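Local coordinates for putative agmatinase (Clostridium difficile, PDB 3LHL), which probably hydrolyses agmatine to putrescine and urea, using manganese ions bound as in other members of the arginase family, at residues I11-G16 and Y82-D87; T20-P25 and E129-K134; R143-V148 and K173-E178. All blocks are in the same frame, centred on the assembly; numbering follows the deposited sequence.

Interaction 1 (I11-G16 and Y82-D87); sequences IVFGVG and YKIVRD. With PO4 (phosphate ion), chain G.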
loop_
_atom_site.group_PDB
_atom_site.type_symbol
_atom_site.label_atom_id
_atom_site.label_comp_id
_atom_site.label_asym_id
_atom_site.label_seq_id
_atom_site.Cartn_x
_atom_site.Cartn_y
_atom_site.Cartn_z
ATOM N N ILE A 11 7.979 -4.674 -10.867
ATOM C CA ILE A 11 6.828 -4.972 -11.712
ATOM C C ILE A 11 5.574 -4.341 -11.112
ATOM O O ILE A 11 5.088 -4.767 -10.057
ATOM C CB ILE A 11 6.616 -6.497 -11.837
ATOM C CG1 ILE A 11 7.933 -7.173 -12.244
ATOM C CG2 ILE A 11 5.513 -6.793 -12.853
ATOM C CD1 ILE A 11 8.511 -6.687 -13.565
ATOM N N VAL A 12 5.065 -3.326 -11.799
ATOM C CA VAL A 12 3.882 -2.588 -11.376
ATOM C C VAL A 12 2.646 -3.124 -12.082
ATOM O O VAL A 12 2.633 -3.260 -13.305
ATOM C CB VAL A 12 4.007 -1.091 -11.738
ATOM C CG1 VAL A 12 2.803 -0.331 -11.228
ATOM C CG2 VAL A 12 5.301 -0.523 -11.178
ATOM N N PHE A 13 1.604 -3.426 -11.315
ATOM C CA PHE A 13 0.375 -3.927 -11.911
ATOM C C PHE A 13 -0.822 -3.429 -11.120
ATOM O O PHE A 13 -0.720 -3.140 -9.923
ATOM C CB PHE A 13 0.395 -5.468 -12.003
ATOM C CG PHE A 13 0.370 -6.172 -10.675
ATOM C CD1 PHE A 13 -0.827 -6.658 -10.154
ATOM C CD2 PHE A 13 1.545 -6.362 -9.951
ATOM C CE1 PHE A 13 -0.857 -7.328 -8.929
ATOM C CE2 PHE A 13 1.529 -7.027 -8.724
ATOM C CZ PHE A 13 0.323 -7.512 -8.212
ATOM N N GLY A 14 -1.950 -3.300 -11.805
ATOM C CA GLY A 14 -3.149 -2.820 -11.153
ATOM C C GLY A 14 -4.116 -3.934 -10.835
ATOM O O GLY A 14 -4.123 -4.974 -11.497
ATOM N N VAL A 15 -4.920 -3.711 -9.802
ATOM C CA VAL A 15 -5.930 -4.668 -9.361
ATOM C C VAL A 15 -7.189 -3.868 -9.061
ATOM O O VAL A 15 -7.367 -3.373 -7.942
ATOM C CB VAL A 15 -5.502 -5.410 -8.073
ATOM C CG1 VAL A 15 -6.614 -6.352 -7.627
ATOM C CG2 VAL A 15 -4.216 -6.190 -8.317
ATOM N N GLY A 16 -8.040 -3.726 -10.074
ATOM C CA GLY A 16 -9.275 -2.980 -9.913
ATOM C C GLY A 16 -10.349 -3.833 -9.265
ATOM O O GLY A 16 -11.279 -4.306 -9.928
ATOM N N TYR A 82 2.969 -14.114 -6.865
ATOM C CA TYR A 82 3.893 -15.236 -6.715
ATOM C C TYR A 82 4.877 -15.353 -7.877
ATOM O O TYR A 82 6.081 -15.511 -7.669
ATOM C CB TYR A 82 3.135 -16.564 -6.572
ATOM C CG TYR A 82 4.076 -17.746 -6.577
ATOM C CD1 TYR A 82 4.988 -17.939 -5.535
ATOM C CD2 TYR A 82 4.137 -18.609 -7.671
ATOM C CE1 TYR A 82 5.942 -18.950 -5.589
ATOM C CE2 TYR A 82 5.090 -19.627 -7.736
ATOM C CZ TYR A 82 5.990 -19.788 -6.694
ATOM O OH TYR A 82 6.957 -20.765 -6.762
ATOM N N LYS A 83 4.371 -15.284 -9.100
ATOM C CA LYS A 83 5.249 -15.381 -10.249
ATOM C C LYS A 83 6.305 -14.273 -10.223
ATOM O O LYS A 83 7.474 -14.514 -10.541
ATOM C CB LYS A 83 4.428 -15.327 -11.535
ATOM C CG LYS A 83 3.484 -16.507 -11.677
ATOM C CD LYS A 83 2.462 -16.284 -12.776
ATOM C CE LYS A 83 1.417 -17.390 -12.767
ATOM N NZ LYS A 83 0.297 -17.112 -13.714
ATOM N N ILE A 84 5.904 -13.067 -9.831
ATOM C CA ILE A 84 6.848 -11.953 -9.769
ATOM C C ILE A 84 7.900 -12.229 -8.696
ATOM O O ILE A 84 9.099 -12.069 -8.929
ATOM C CB ILE A 84 6.125 -10.622 -9.454
ATOM C CG1 ILE A 84 5.155 -10.279 -10.594
ATOM C CG2 ILE A 84 7.150 -9.499 -9.264
ATOM C CD1 ILE A 84 4.233 -9.124 -10.298
ATOM N N VAL A 85 7.447 -12.656 -7.523
ATOM C CA VAL A 85 8.361 -12.961 -6.433
ATOM C C VAL A 85 9.280 -14.113 -6.833
ATOM O O VAL A 85 10.486 -14.083 -6.572
ATOM C CB VAL A 85 7.591 -13.370 -5.157
ATOM C CG1 VAL A 85 8.570 -13.863 -4.089
ATOM C CG2 VAL A 85 6.765 -12.189 -4.644
ATOM N N ARG A 86 8.692 -15.130 -7.458
ATOM C CA ARG A 86 9.433 -16.307 -7.900
ATOM C C ARG A 86 10.552 -15.924 -8.859
ATOM O O ARG A 86 11.623 -16.523 -8.847
ATOM C CB ARG A 86 8.491 -17.289 -8.599
ATOM C CG ARG A 86 9.187 -18.479 -9.258
ATOM C CD ARG A 86 8.302 -19.081 -10.341
ATOM N NE ARG A 86 8.048 -18.103 -11.395
ATOM C CZ ARG A 86 7.076 -18.198 -12.295
ATOM N NH1 ARG A 86 6.244 -19.232 -12.285
ATOM N NH2 ARG A 86 6.933 -17.249 -13.204
ATOM N N ASP A 87 10.294 -14.923 -9.693
ATOM C CA ASP A 87 11.281 -14.475 -10.663
ATOM C C ASP A 87 12.272 -13.477 -10.073
ATOM O O ASP A 87 12.968 -12.782 -10.808
ATOM C CB ASP A 87 10.575 -13.861 -11.874
ATOM C CG ASP A 87 9.682 -14.857 -12.592
ATOM O OD1 ASP A 87 9.906 -16.077 -12.431
ATOM O OD2 ASP A 87 8.765 -14.421 -13.326
HETATM P P PO4 G . 5.176 -22.576 -12.069
HETATM O O1 PO4 G . 4.010 -22.636 -11.144
HETATM O O2 PO4 G . 6.299 -21.863 -11.406
HETATM O O3 PO4 G . 5.603 -23.958 -12.421
HETATM O O4 PO4 G . 4.787 -21.848 -13.309
#

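Interaction 2 (T20-P25 and E129-K134); sequences TTSNRP and EYNNSK. With PO4 (phosphate ion), chain F.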
loop_
_atom_site.group_PDB
_atom_site.type_symbol
_atom_site.label_atom_id
_atom_site.label_comp_id
_atom_site.label_asym_id
_atom_site.label_seq_id
_atom_site.Cartn_x
_atom_site.Cartn_y
_atom_site.Cartn_z
ATOM N N THR A 20 -15.386 -6.302 -1.569
ATOM C CA THR A 20 -15.881 -6.351 -0.195
ATOM C C THR A 20 -16.276 -4.983 0.348
ATOM O O THR A 20 -16.530 -4.838 1.543
ATOM C CB THR A 20 -14.860 -7.006 0.771
ATOM O OG1 THR A 20 -13.849 -6.061 1.128
ATOM C CG2 THR A 20 -14.205 -8.222 0.119
ATOM N N THR A 21 -16.332 -3.987 -0.534
ATOM C CA THR A 21 -16.721 -2.629 -0.148
ATOM C C THR A 21 -18.193 -2.463 -0.508
ATOM O O THR A 21 -18.562 -2.597 -1.671
ATOM C CB THR A 21 -15.902 -1.569 -0.908
ATOM O OG1 THR A 21 -14.502 -1.829 -0.741
ATOM C CG2 THR A 21 -16.223 -0.173 -0.383
ATOM N N SER A 22 -19.024 -2.150 0.480
ATOM C CA SER A 22 -20.461 -2.017 0.247
ATOM C C SER A 22 -21.014 -0.626 -0.062
ATOM O O SER A 22 -21.547 -0.390 -1.151
ATOM C CB SER A 22 -21.228 -2.596 1.441
ATOM O OG SER A 22 -20.804 -3.921 1.720
ATOM N N ASN A 23 -20.903 0.294 0.893
ATOM C CA ASN A 23 -21.442 1.635 0.696
ATOM C C ASN A 23 -20.628 2.584 -0.171
ATOM O O ASN A 23 -21.183 3.530 -0.731
ATOM C CB ASN A 23 -21.696 2.309 2.045
ATOM C CG ASN A 23 -22.684 1.544 2.899
ATOM O OD1 ASN A 23 -23.696 1.047 2.400
ATOM N ND2 ASN A 23 -22.400 1.449 4.194
ATOM N N ARG A 24 -19.330 2.328 -0.308
ATOM C CA ARG A 24 -18.473 3.226 -1.076
ATOM C C ARG A 24 -17.640 2.559 -2.165
ATOM O O ARG A 24 -16.408 2.621 -2.149
ATOM C CB ARG A 24 -17.557 3.973 -0.106
ATOM C CG ARG A 24 -18.323 4.806 0.913
ATOM C CD ARG A 24 -18.665 6.178 0.347
ATOM N NE ARG A 24 -17.492 7.049 0.373
ATOM C CZ ARG A 24 -17.489 8.321 -0.002
ATOM N NH1 ARG A 24 -18.602 8.882 -0.449
ATOM N NH2 ARG A 24 -16.380 9.044 0.109
ATOM N N PRO A 25 -18.301 1.921 -3.138
ATOM C CA PRO A 25 -17.543 1.268 -4.208
ATOM C C PRO A 25 -16.834 2.318 -5.057
ATOM O O PRO A 25 -17.202 3.497 -5.035
ATOM C CB PRO A 25 -18.625 0.518 -4.982
ATOM C CG PRO A 25 -19.828 1.441 -4.834
ATOM C CD PRO A 25 -19.757 1.820 -3.371
ATOM N N GLU A 129 -13.759 -9.070 11.928
ATOM C CA GLU A 129 -14.713 -9.150 10.830
ATOM C C GLU A 129 -15.321 -7.794 10.529
ATOM O O GLU A 129 -15.260 -6.874 11.342
ATOM C CB GLU A 129 -15.869 -10.105 11.153
ATOM C CG GLU A 129 -15.514 -11.563 11.338
ATOM C CD GLU A 129 -16.759 -12.440 11.357
ATOM O OE1 GLU A 129 -17.811 -11.974 11.852
ATOM O OE2 GLU A 129 -16.688 -13.593 10.881
ATOM N N TYR A 130 -15.920 -7.691 9.349
ATOM C CA TYR A 130 -16.592 -6.477 8.925
ATOM C C TYR A 130 -17.672 -6.938 7.957
ATOM O O TYR A 130 -17.392 -7.673 7.010
ATOM C CB TYR A 130 -15.615 -5.514 8.245
ATOM C CG TYR A 130 -16.226 -4.161 7.943
ATOM C CD1 TYR A 130 -16.809 -3.397 8.954
ATOM C CD2 TYR A 130 -16.239 -3.652 6.640
ATOM C CE1 TYR A 130 -17.397 -2.159 8.681
ATOM C CE2 TYR A 130 -16.821 -2.416 6.353
ATOM C CZ TYR A 130 -17.399 -1.675 7.378
ATOM O OH TYR A 130 -17.991 -0.464 7.098
ATOM N N ASN A 131 -18.908 -6.520 8.207
ATOM C CA ASN A 131 -20.033 -6.929 7.373
ATOM C C ASN A 131 -20.090 -8.456 7.336
ATOM O O ASN A 131 -20.332 -9.055 6.291
ATOM C CB ASN A 131 -19.897 -6.371 5.950
ATOM C CG ASN A 131 -20.026 -4.855 5.903
ATOM O OD1 ASN A 131 -20.886 -4.277 6.569
ATOM N ND2 ASN A 131 -19.179 -4.206 5.105
ATOM N N ASN A 132 -19.840 -9.066 8.494
ATOM C CA ASN A 132 -19.874 -10.519 8.661
ATOM C C ASN A 132 -18.829 -11.327 7.891
ATOM O O ASN A 132 -18.943 -12.547 7.793
ATOM C CB ASN A 132 -21.272 -11.037 8.313
ATOM C CG ASN A 132 -22.354 -10.415 9.183
ATOM O OD1 ASN A 132 -23.365 -9.925 8.681
ATOM N ND2 ASN A 132 -22.144 -10.435 10.497
ATOM N N SER A 133 -17.813 -10.661 7.351
ATOM C CA SER A 133 -16.767 -11.362 6.607
ATOM C C SER A 133 -15.399 -11.197 7.267
ATOM O O SER A 133 -15.030 -10.099 7.692
ATOM C CB SER A 133 -16.691 -10.846 5.166
ATOM O OG SER A 133 -17.931 -10.998 4.493
ATOM N N LYS A 134 -14.654 -12.295 7.353
ATOM C CA LYS A 134 -13.324 -12.270 7.941
ATOM C C LYS A 134 -12.368 -11.610 6.961
ATOM O O LYS A 134 -11.360 -11.030 7.356
ATOM C CB LYS A 134 -12.840 -13.689 8.245
ATOM C CG LYS A 134 -13.570 -14.358 9.398
ATOM C CD LYS A 134 -13.062 -15.772 9.636
ATOM C CE LYS A 134 -13.926 -16.493 10.667
ATOM N NZ LYS A 134 -13.564 -17.934 10.822
HETATM P P PO4 F . -18.180 -0.074 3.325
HETATM O O1 PO4 F . -17.665 0.384 4.641
HETATM O O2 PO4 F . -17.460 -1.303 2.909
HETATM O O3 PO4 F . -19.633 -0.368 3.437
HETATM O O4 PO4 F . -17.965 0.996 2.312
#

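Interaction 3 (R143-V148 and K173-E178); sequences RIWDIV and KHTYME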
loop_
_atom_site.group_PDB
_atom_site.type_symbol
_atom_site.label_atom_id
_atom_site.label_comp_id
_atom_site.label_asym_id
_atom_site.label_seq_id
_atom_site.Cartn_x
_atom_site.Cartn_y
_atom_site.Cartn_z
ATOM N N ARG A 143 -5.701 -10.084 9.489
ATOM C CA ARG A 143 -5.407 -11.290 8.720
ATOM C C ARG A 143 -3.901 -11.478 8.619
ATOM O O ARG A 143 -3.394 -12.588 8.778
ATOM C CB ARG A 143 -5.993 -11.195 7.310
ATOM C CG ARG A 143 -7.496 -11.315 7.276
ATOM C CD ARG A 143 -7.940 -12.593 7.976
ATOM N NE ARG A 143 -9.155 -12.334 8.729
ATOM C CZ ARG A 143 -9.272 -12.477 10.042
ATOM N NH1 ARG A 143 -8.245 -12.893 10.771
ATOM N NH2 ARG A 143 -10.419 -12.173 10.627
ATOM N N ILE A 144 -3.191 -10.385 8.356
ATOM C CA ILE A 144 -1.745 -10.439 8.240
ATOM C C ILE A 144 -1.089 -10.755 9.579
ATOM O O ILE A 144 -0.097 -11.473 9.630
ATOM C CB ILE A 144 -1.186 -9.118 7.675
ATOM C CG1 ILE A 144 -1.616 -8.984 6.205
ATOM C CG2 ILE A 144 0.334 -9.076 7.839
ATOM C CD1 ILE A 144 -1.184 -7.697 5.526
ATOM N N TRP A 145 -1.646 -10.231 10.664
ATOM C CA TRP A 145 -1.090 -10.508 11.980
ATOM C C TRP A 145 -1.210 -12.005 12.285
ATOM O O TRP A 145 -0.349 -12.580 12.952
ATOM C CB TRP A 145 -1.820 -9.711 13.059
ATOM C CG TRP A 145 -1.325 -10.030 14.435
ATOM C CD1 TRP A 145 -0.186 -9.563 15.030
ATOM C CD2 TRP A 145 -1.924 -10.939 15.368
ATOM N NE1 TRP A 145 -0.036 -10.129 16.279
ATOM C CE2 TRP A 145 -1.089 -10.976 16.511
ATOM C CE3 TRP A 145 -3.085 -11.727 15.350
ATOM C CZ2 TRP A 145 -1.380 -11.773 17.627
ATOM C CZ3 TRP A 145 -3.375 -12.519 16.458
ATOM C CH2 TRP A 145 -2.523 -12.536 17.583
ATOM N N ASP A 146 -2.281 -12.632 11.800
ATOM C CA ASP A 146 -2.467 -14.061 12.016
ATOM C C ASP A 146 -1.328 -14.829 11.350
ATOM O O ASP A 146 -1.049 -15.971 11.708
ATOM C CB ASP A 146 -3.799 -14.551 11.432
ATOM C CG ASP A 146 -4.987 -14.176 12.287
ATOM O OD1 ASP A 146 -4.821 -14.036 13.515
ATOM O OD2 ASP A 146 -6.096 -14.038 11.734
ATOM N N ILE A 147 -0.675 -14.199 10.382
ATOM C CA ILE A 147 0.421 -14.850 9.679
ATOM C C ILE A 147 1.800 -14.586 10.287
ATOM O O ILE A 147 2.601 -15.508 10.419
ATOM C CB ILE A 147 0.457 -14.428 8.191
ATOM C CG1 ILE A 147 -0.847 -14.837 7.503
ATOM C CG2 ILE A 147 1.641 -15.074 7.493
ATOM C CD1 ILE A 147 -0.948 -14.371 6.062
ATOM N N VAL A 148 2.075 -13.340 10.667
ATOM C CA VAL A 148 3.383 -12.985 11.217
ATOM C C VAL A 148 3.475 -12.868 12.730
ATOM O O VAL A 148 4.561 -13.007 13.297
ATOM C CB VAL A 148 3.894 -11.655 10.613
ATOM C CG1 VAL A 148 3.995 -11.777 9.094
ATOM C CG2 VAL A 148 2.963 -10.509 11.006
ATOM N N LYS A 173 -0.126 -4.951 22.679
ATOM C CA LYS A 173 1.117 -4.856 21.915
ATOM C C LYS A 173 1.300 -5.878 20.789
ATOM O O LYS A 173 2.404 -6.365 20.563
ATOM C CB LYS A 173 2.312 -4.961 22.871
ATOM C CG LYS A 173 2.209 -4.067 24.093
ATOM C CD LYS A 173 3.488 -4.094 24.913
ATOM C CE LYS A 173 3.388 -3.188 26.139
ATOM N NZ LYS A 173 4.676 -3.125 26.893
ATOM N N HIS A 174 0.232 -6.197 20.072
ATOM C CA HIS A 174 0.339 -7.157 18.985
ATOM C C HIS A 174 0.943 -6.516 17.732
ATOM O O HIS A 174 1.390 -7.211 16.821
ATOM C CB HIS A 174 -1.031 -7.764 18.690
ATOM C CG HIS A 174 -1.526 -8.673 19.775
ATOM N ND1 HIS A 174 -0.853 -9.816 20.153
ATOM C CD2 HIS A 174 -2.620 -8.601 20.569
ATOM C CE1 HIS A 174 -1.512 -10.409 21.131
ATOM N NE2 HIS A 174 -2.588 -9.692 21.402
ATOM N N THR A 175 0.961 -5.186 17.699
ATOM C CA THR A 175 1.542 -4.452 16.578
ATOM C C THR A 175 2.071 -3.140 17.120
ATOM O O THR A 175 1.706 -2.726 18.218
ATOM C CB THR A 175 0.501 -4.080 15.485
ATOM O OG1 THR A 175 -0.287 -2.973 15.940
ATOM C CG2 THR A 175 -0.423 -5.258 15.178
ATOM N N TYR A 176 2.946 -2.495 16.360
ATOM C CA TYR A 176 3.450 -1.195 16.765
ATOM C C TYR A 176 2.535 -0.217 16.043
ATOM O O TYR A 176 2.280 -0.371 14.847
ATOM C CB TYR A 176 4.883 -0.964 16.292
ATOM C CG TYR A 176 5.272 0.487 16.415
ATOM C CD1 TYR A 176 5.680 1.016 17.639
ATOM C CD2 TYR A 176 5.151 1.354 15.326
ATOM C CE1 TYR A 176 5.956 2.373 17.781
ATOM C CE2 TYR A 176 5.425 2.712 15.455
ATOM C CZ TYR A 176 5.827 3.214 16.687
ATOM O OH TYR A 176 6.103 4.553 16.822
HETATM N N MSE A 177 2.045 0.788 16.753
HETATM C CA MSE A 177 1.148 1.744 16.130
HETATM C C MSE A 177 1.371 3.181 16.551
HETATM O O MSE A 177 1.382 3.487 17.739
HETATM C CB MSE A 177 -0.303 1.363 16.432
HETATM C CG MSE A 177 -1.328 2.321 15.853
HETATM SE SE MSE A 177 -3.143 1.859 16.342
HETATM C CE MSE A 177 -3.381 0.313 15.193
ATOM N N GLU A 178 1.567 4.065 15.579
ATOM C CA GLU A 178 1.715 5.474 15.908
ATOM C C GLU A 178 0.359 6.076 15.578
ATOM O O GLU A 178 -0.078 6.070 14.422
ATOM C CB GLU A 178 2.796 6.164 15.077
ATOM C CG GLU A 178 3.175 7.519 15.677
ATOM C CD GLU A 178 3.827 8.469 14.691
ATOM O OE1 GLU A 178 4.711 8.027 13.929
ATOM O OE2 GLU A 178 3.461 9.667 14.694
#

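Interaction 1 (I11-G16 and Y82-D87)
O2 of the phosphate ion takes a hydrogen bond of 2.8 Å from R86 NH1 at the outer side of helix 70-86, while I84 of the same helix presses against I11 and F13 of strand 10-15. The ion probably came from the crystallisation liquor, and it meets the guanidinium at its edge, near its plane. The same guanidinium bridges to D87: NE lies 2.9 Å from OD1 and approaches from above the carboxylate plane (43° out of it), and NH2 adds only weak bonds. R86 reaches this place by bending at chi3 (62°), which folds one face of the guanidinium over K83 CA, 3.8 Å above its plane. D87, the first residue after the helix to leave helical geometry, has a second hold through OD2, which is hydrogen-bonded to Y5 OH.

On the inner side the contact is wholly apolar and buried. I84 CD1 touches two residues of the strand, 3.7 Å from I11 CG2 and 3.8 Å from F13 CE2, approaching the phenyl ring at a slant. CD1 stands anti to CA (chi2 171°), which carries the methyl toward the sheet. The other branch also works: I84 CG2 lies 3.9 Å from I11 CG1, so the two branched side chains lie across each other. Isoleucine suits both places, since its two arms fill the gap between helix and sheet and need no polar partner. Y60 packs against both I11 and F13 from the neighbouring strand, and P91 touches I84.

Helix 70-86 links strands 57-62 and 90-95, which flank strand 10-15, and so passes over that strand: a beta-alpha-beta crossover in the parallel alpha/beta fold of the arginase family.

Interaction 2 (T20-P25 and E129-K134)
N131 extends its amide toward S22, with ND2 stopping 3.8 Å from S22 OG, while its CG rests 4.0 Å above one face of the Y130 ring, toward the rim. The two loops meet lightly, and no hydrogen bond joins them directly. A phosphate ion, probably from the crystallisation liquor, spans them instead. Y130 OH donates to its O1 over 2.6 Å, and that oxygen lies in the plane of the phenol ring, at its edge. From the other loop come backbone amides: N23 N reaches O3 at 2.9 Å in an almost straight line (178°), S22 N reaches O2 at 3.0 Å, and R24 N adds a weak bond to O4. Consecutive N-H groups turned to one ion, together with a hydroxyl from across the gap, suit an anion.

Both loops follow strands of the parallel sheet, 10-15 and 115-120, and lie on the side of the arginase fold where manganese is bound; the side chain of T20 is about 9 Å from a bound manganese ion. T20 OG1 and T21 OG1 bond to the two carboxylate oxygens of E97, which fastens the start of the 20-25 segment. R24 turns its charge elsewhere, to the carbonyls of T214 and G215 and the ring of Y253.

Y130 to S133 forms a type I' beta turn, closed by S133 N to Y130 O at 3.0 Å. Its central residues, N131 and N132, have positive phi, which asparagine tolerates better than most. With Y130 CG anti to the backbone N (chi1 -173°), the ring stretches out until its hydroxyl meets the phosphate.

Interaction 3 (R143-V148 and K173-E178)
One face of the H174 imidazole receives the edge of W145, whose CH2 lies 4.0 Å above it, displaced toward the rim. The pair is T-shaped: the six-membered ring of W145 and the imidazole have centroids 4.7 Å apart and planes at 67°. The closest approach is W145 CZ2 to H174 ND1, 3.2 Å. F168 joins the cluster, meeting W145 edge-to-face and H174 at a shallower tilt.

The nitrogens at the ring edges are used as well. W145 NE1 and H174 ND1 both bond to OD1 of D150, so one carboxylate oxygen fixes the rotation of the indole and the imidazole together. H174 NE2 turns to E172 OE1; acidic partners at both nitrogens would be expected to favour a protonated ring.

Helix 140-148 precedes strand 153-158 of the parallel alpha/beta sheet, and residues 173-175 lead into 176-179, the edge strand beside it. W145 therefore ties a crossover helix to the entry of the edge strand, and its broad ring also packs on I153 of strand 153-158. Its CG stands anti to the backbone N (chi1 177°), which swings the indole out from the helix toward H174. T175 contributes a methyl, CG2, 4.3 Å from W145 CD1, while its OG1 bonds to Q155 NE2: a small, two-sided residue serving an apolar neighbour and a polar one.

In the fold
From the N terminus, strand 10-15 enters the sheet first, and interaction 1 closes when helix 70-86 returns to lie on it, after strand 57-62 has been added beside it. Interaction 2 opens within that span, at the loop 20-25, and closes only at 129-134, so the two cross along the chain. Strands 90-95 and 115-120 are laid down between the two closures. Interaction 3 follows in series, a shorter loop that holds helix 140-148 to the start of strand 176-179, at one edge of the sheet. Interactions 1 and 3 thus reach the same sheet, with centres 24 Å apart. Interactions 2 and 3 adjoin at K134 O and R143 NE, 2.9 Å apart, a probable hydrogen bond.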